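Local atomic coordinates of pollen receptor-like kinase 3 (Arabidopsis thaliana, PDB entry 5WLS), a protein that probably acts as a pollen receptor-like kinase at the cell surface, its leucine-rich-repeat ectodomain resembling those of the SERK co-receptors. Residues 91-102 and 115-126. Numbering follows the deposited sequence.
Sequences LKSLLLSNNSFS and QLKRVFLDNNRL. With NAG (2-acetamido-2-deoxy-beta-D-glucopyranose), chain C.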
# COMPACT_ATOMS: atom_id res chain seq x y z
N LEU A 91 1.72 -8.39 -7.69
CA LEU A 91 2.14 -7.16 -7.05
C LEU A 91 2.94 -7.47 -5.80
O LEU A 91 2.53 -8.29 -4.97
CB LEU A 91 0.92 -6.30 -6.70
CG LEU A 91 1.24 -4.85 -6.33
CD1 LEU A 91 1.50 -4.04 -7.58
CD2 LEU A 91 0.07 -4.23 -5.57
N LYS A 92 4.11 -6.83 -5.68
CA LYS A 92 4.99 -7.04 -4.54
C LYS A 92 5.08 -5.82 -3.63
O LYS A 92 5.32 -5.98 -2.43
CB LYS A 92 6.41 -7.41 -5.01
CG LYS A 92 6.49 -8.66 -5.90
CD LYS A 92 7.94 -9.04 -6.23
CE LYS A 92 8.75 -7.88 -6.78
NZ LYS A 92 10.16 -8.32 -7.05
N SER A 93 4.89 -4.62 -4.17
CA SER A 93 5.12 -3.38 -3.44
C SER A 93 4.01 -2.39 -3.76
O SER A 93 3.85 -1.99 -4.92
CB SER A 93 6.49 -2.80 -3.80
OG SER A 93 6.63 -1.48 -3.30
N LEU A 94 3.25 -2.01 -2.74
CA LEU A 94 2.14 -1.07 -2.86
C LEU A 94 2.43 0.12 -1.95
O LEU A 94 2.20 0.06 -0.74
CB LEU A 94 0.82 -1.73 -2.50
CG LEU A 94 -0.42 -0.84 -2.59
CD1 LEU A 94 -0.56 -0.25 -3.98
CD2 LEU A 94 -1.66 -1.63 -2.22
N LEU A 95 2.95 1.20 -2.53
CA LEU A 95 3.36 2.39 -1.80
C LEU A 95 2.44 3.54 -2.19
O LEU A 95 2.52 4.06 -3.31
CB LEU A 95 4.82 2.72 -2.09
CG LEU A 95 5.86 2.12 -1.15
CD1 LEU A 95 5.74 0.61 -1.04
CD2 LEU A 95 7.26 2.52 -1.59
N LEU A 96 1.59 3.94 -1.26
CA LEU A 96 0.63 5.02 -1.47
C LEU A 96 0.73 6.08 -0.36
O LEU A 96 -0.28 6.62 0.03
CB LEU A 96 -0.80 4.46 -1.57
CG LEU A 96 -1.06 3.42 -2.66
CD1 LEU A 96 -2.45 2.84 -2.52
CD2 LEU A 96 -0.87 4.04 -4.04
N SER A 97 1.93 6.34 0.16
CA SER A 97 2.16 7.31 1.24
C SER A 97 1.58 8.69 0.95
O SER A 97 1.51 9.14 -0.20
CB SER A 97 3.65 7.43 1.49
OG SER A 97 4.17 6.33 2.22
N ASN A 98 1.06 9.28 2.01
CA ASN A 98 0.50 10.64 2.01
C ASN A 98 -0.43 10.86 0.79
O ASN A 98 -0.13 11.60 -0.16
CB ASN A 98 1.60 11.72 1.97
CG ASN A 98 2.82 11.41 2.69
OD1 ASN A 98 3.49 10.54 2.24
ND2 ASN A 98 3.19 12.21 3.63
N ASN A 99 -1.52 10.08 0.72
CA ASN A 99 -2.59 10.36 -0.24
C ASN A 99 -3.85 10.57 0.59
O ASN A 99 -3.77 10.67 1.82
CB ASN A 99 -2.76 9.24 -1.29
CG ASN A 99 -1.81 9.37 -2.49
OD1 ASN A 99 -1.93 10.29 -3.32
ND2 ASN A 99 -0.84 8.49 -2.55
N SER A 100 -5.00 10.69 -0.06
CA SER A 100 -6.23 10.97 0.69
C SER A 100 -7.29 9.89 0.48
O SER A 100 -8.49 10.16 0.44
CB SER A 100 -6.79 12.35 0.34
OG SER A 100 -5.89 13.37 0.73
N PHE A 101 -6.85 8.63 0.36
CA PHE A 101 -7.80 7.53 0.27
C PHE A 101 -8.55 7.36 1.59
O PHE A 101 -7.96 7.46 2.67
CB PHE A 101 -7.09 6.22 -0.07
CG PHE A 101 -6.66 6.11 -1.51
CD1 PHE A 101 -7.59 6.10 -2.54
CD2 PHE A 101 -5.31 6.00 -1.83
CE1 PHE A 101 -7.19 5.99 -3.86
CE2 PHE A 101 -4.90 5.90 -3.15
CZ PHE A 101 -5.84 5.89 -4.16
N SER A 102 -9.85 7.14 1.49
CA SER A 102 -10.76 7.15 2.63
C SER A 102 -11.58 5.87 2.63
O SER A 102 -11.61 5.12 1.66
CB SER A 102 -11.64 8.40 2.63
OG SER A 102 -12.69 8.31 1.68
N GLN A 115 1.91 -12.27 -2.92
CA GLN A 115 3.19 -11.73 -3.37
C GLN A 115 3.55 -10.42 -2.68
O GLN A 115 4.71 -10.00 -2.78
CB GLN A 115 3.15 -11.51 -4.89
CG GLN A 115 2.84 -12.76 -5.70
CD GLN A 115 3.87 -13.85 -5.53
OE1 GLN A 115 3.64 -14.85 -4.85
NE2 GLN A 115 5.02 -13.67 -6.17
N LEU A 116 2.61 -9.76 -2.01
CA LEU A 116 2.88 -8.46 -1.41
C LEU A 116 3.91 -8.59 -0.29
O LEU A 116 3.69 -9.29 0.70
CB LEU A 116 1.59 -7.85 -0.86
CG LEU A 116 0.85 -6.87 -1.79
CD1 LEU A 116 -0.53 -6.54 -1.24
CD2 LEU A 116 1.68 -5.61 -2.02
N LYS A 117 5.05 -7.92 -0.47
CA LYS A 117 6.07 -7.80 0.56
C LYS A 117 5.98 -6.48 1.32
O LYS A 117 6.32 -6.42 2.51
CB LYS A 117 7.46 -7.92 -0.07
CG LYS A 117 7.70 -9.23 -0.77
CD LYS A 117 9.15 -9.36 -1.18
CE LYS A 117 9.57 -10.81 -1.27
NZ LYS A 117 10.64 -10.99 -2.29
N ARG A 118 5.55 -5.43 0.65
CA ARG A 118 5.54 -4.09 1.20
C ARG A 118 4.22 -3.39 0.92
O ARG A 118 3.75 -3.36 -0.22
CB ARG A 118 6.68 -3.25 0.64
CG ARG A 118 8.14 -3.41 1.10
CD ARG A 118 8.57 -2.55 -0.06
NE ARG A 118 8.68 -1.18 0.40
CZ ARG A 118 9.55 -0.26 0.02
NH1 ARG A 118 10.44 -0.47 -0.93
NH2 ARG A 118 9.42 0.95 0.56
N VAL A 119 3.61 -2.87 1.99
CA VAL A 119 2.34 -2.14 1.93
C VAL A 119 2.50 -0.88 2.78
O VAL A 119 2.55 -0.96 4.02
CB VAL A 119 1.16 -2.98 2.43
CG1 VAL A 119 -0.09 -2.14 2.48
CG2 VAL A 119 0.97 -4.20 1.55
N PHE A 120 2.60 0.28 2.12
CA PHE A 120 2.68 1.57 2.79
C PHE A 120 1.40 2.33 2.47
O PHE A 120 1.20 2.77 1.34
CB PHE A 120 3.91 2.36 2.34
CG PHE A 120 5.23 1.77 2.78
CD1 PHE A 120 6.25 2.59 3.25
CD2 PHE A 120 5.47 0.40 2.71
CE1 PHE A 120 7.46 2.05 3.65
CE2 PHE A 120 6.68 -0.13 3.12
CZ PHE A 120 7.67 0.69 3.59
N LEU A 121 0.53 2.47 3.48
CA LEU A 121 -0.72 3.21 3.34
C LEU A 121 -0.78 4.39 4.29
O LEU A 121 -1.86 4.92 4.56
CB LEU A 121 -1.92 2.29 3.56
CG LEU A 121 -2.01 1.06 2.65
CD1 LEU A 121 -3.28 0.26 2.93
CD2 LEU A 121 -1.94 1.48 1.19
N ASP A 122 0.37 4.80 4.82
CA ASP A 122 0.40 5.79 5.89
C ASP A 122 -0.16 7.13 5.43
O ASP A 122 -0.04 7.53 4.27
CB ASP A 122 1.84 5.98 6.38
CG ASP A 122 2.81 6.28 5.26
OD1 ASP A 122 2.69 5.66 4.18
OD2 ASP A 122 3.68 7.15 5.44
N ASN A 123 -0.79 7.82 6.38
CA ASN A 123 -1.21 9.22 6.23
C ASN A 123 -2.23 9.40 5.12
O ASN A 123 -2.25 10.43 4.43
CB ASN A 123 0.00 10.13 6.02
CG ASN A 123 0.91 10.16 7.23
OD1 ASN A 123 0.48 10.45 8.34
ND2 ASN A 123 2.19 9.85 7.01
N ASN A 124 -3.11 8.41 4.94
CA ASN A 124 -4.33 8.64 4.18
C ASN A 124 -5.44 8.92 5.18
O ASN A 124 -5.16 9.38 6.30
CB ASN A 124 -4.65 7.45 3.28
CG ASN A 124 -3.75 7.40 2.05
OD1 ASN A 124 -4.22 7.51 0.92
ND2 ASN A 124 -2.45 7.25 2.27
N ARG A 125 -6.69 8.67 4.82
CA ARG A 125 -7.79 8.79 5.77
C ARG A 125 -8.63 7.53 5.77
O ARG A 125 -9.86 7.57 5.77
CB ARG A 125 -8.64 10.03 5.48
CG ARG A 125 -7.84 11.33 5.57
CD ARG A 125 -7.65 11.76 7.02
NE ARG A 125 -6.91 13.02 7.14
CZ ARG A 125 -7.48 14.21 7.30
NH1 ARG A 125 -8.80 14.32 7.35
NH2 ARG A 125 -6.73 15.30 7.40
N LEU A 126 -7.96 6.38 5.77
CA LEU A 126 -8.64 5.10 5.88
C LEU A 126 -9.21 4.91 7.28
O LEU A 126 -8.70 5.44 8.27
CB LEU A 126 -7.68 3.95 5.55
CG LEU A 126 -7.05 4.00 4.16
CD1 LEU A 126 -5.83 3.09 4.07
CD2 LEU A 126 -8.06 3.63 3.09
C1 NAG C . 4.32 12.18 4.51
C2 NAG C . 5.74 11.95 4.01
C3 NAG C . 6.76 12.32 5.08
C4 NAG C . 6.63 13.78 5.49
C5 NAG C . 5.14 14.08 5.83
C6 NAG C . 4.84 15.57 5.90
C7 NAG C . 6.59 10.22 2.50
C8 NAG C . 6.74 8.80 2.22
N2 NAG C . 5.94 10.55 3.62
O3 NAG C . 8.07 11.99 4.62
O4 NAG C . 7.35 13.97 6.71
O5 NAG C . 4.18 13.52 4.92
O6 NAG C . 5.55 16.33 4.93
O7 NAG C . 7.04 11.10 1.72
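Leu96 O is gripped by two amides: Asn124 ND2 reaches it across the contact at 3.2 Å, with the oxygen close to the Asn124 amide plane, and Asn99 ND2, from within 91-102, adds a weak bond. The same Asn124 group spans the turn with its other end, for OD1 accepts Phe101 N at 2.9 Å and sits at the edge of the Phe101 ring, amide and ring only 7° from parallel. With CG anti to the carbonyl carbon (chi1 -76°), Asn124 lies beside Phe101 and pointing the same way. Cut back to an alanine, the side chain would lose both ends, and Phe101 N would probably be left without this acceptor and Leu96 O without its cross-coil donor. This is the asparagine ladder of leucine-rich repeats: Asn99 is turned back to Leu73 O and Leu78 N, while Asn148 repeats the pattern on Leu121 O.

Ahead of the ladder, strands 93-95 and 118-120 pair in parallel, and Phe120 N bonds Leu94 O at 2.9 Å. On one face Leu95 lies alongside Phe120, its CD1 3.8 Å from Phe120 CD2, and puts CD2 over a face of the Arg118 guanidinium. The other face carries Leu94, whose CB packs on Leu116 CD2 at 4.0 Å. Past the strands, Ser97 OG bonds Asp122 OD1 on its syn lone pair, close to Asn98, whose ND2 carries the glycan. Side-chain amides thus satisfy backbone groups where the strand pairing ends, and apolar side chains fill the interior, so successive coils stack in register.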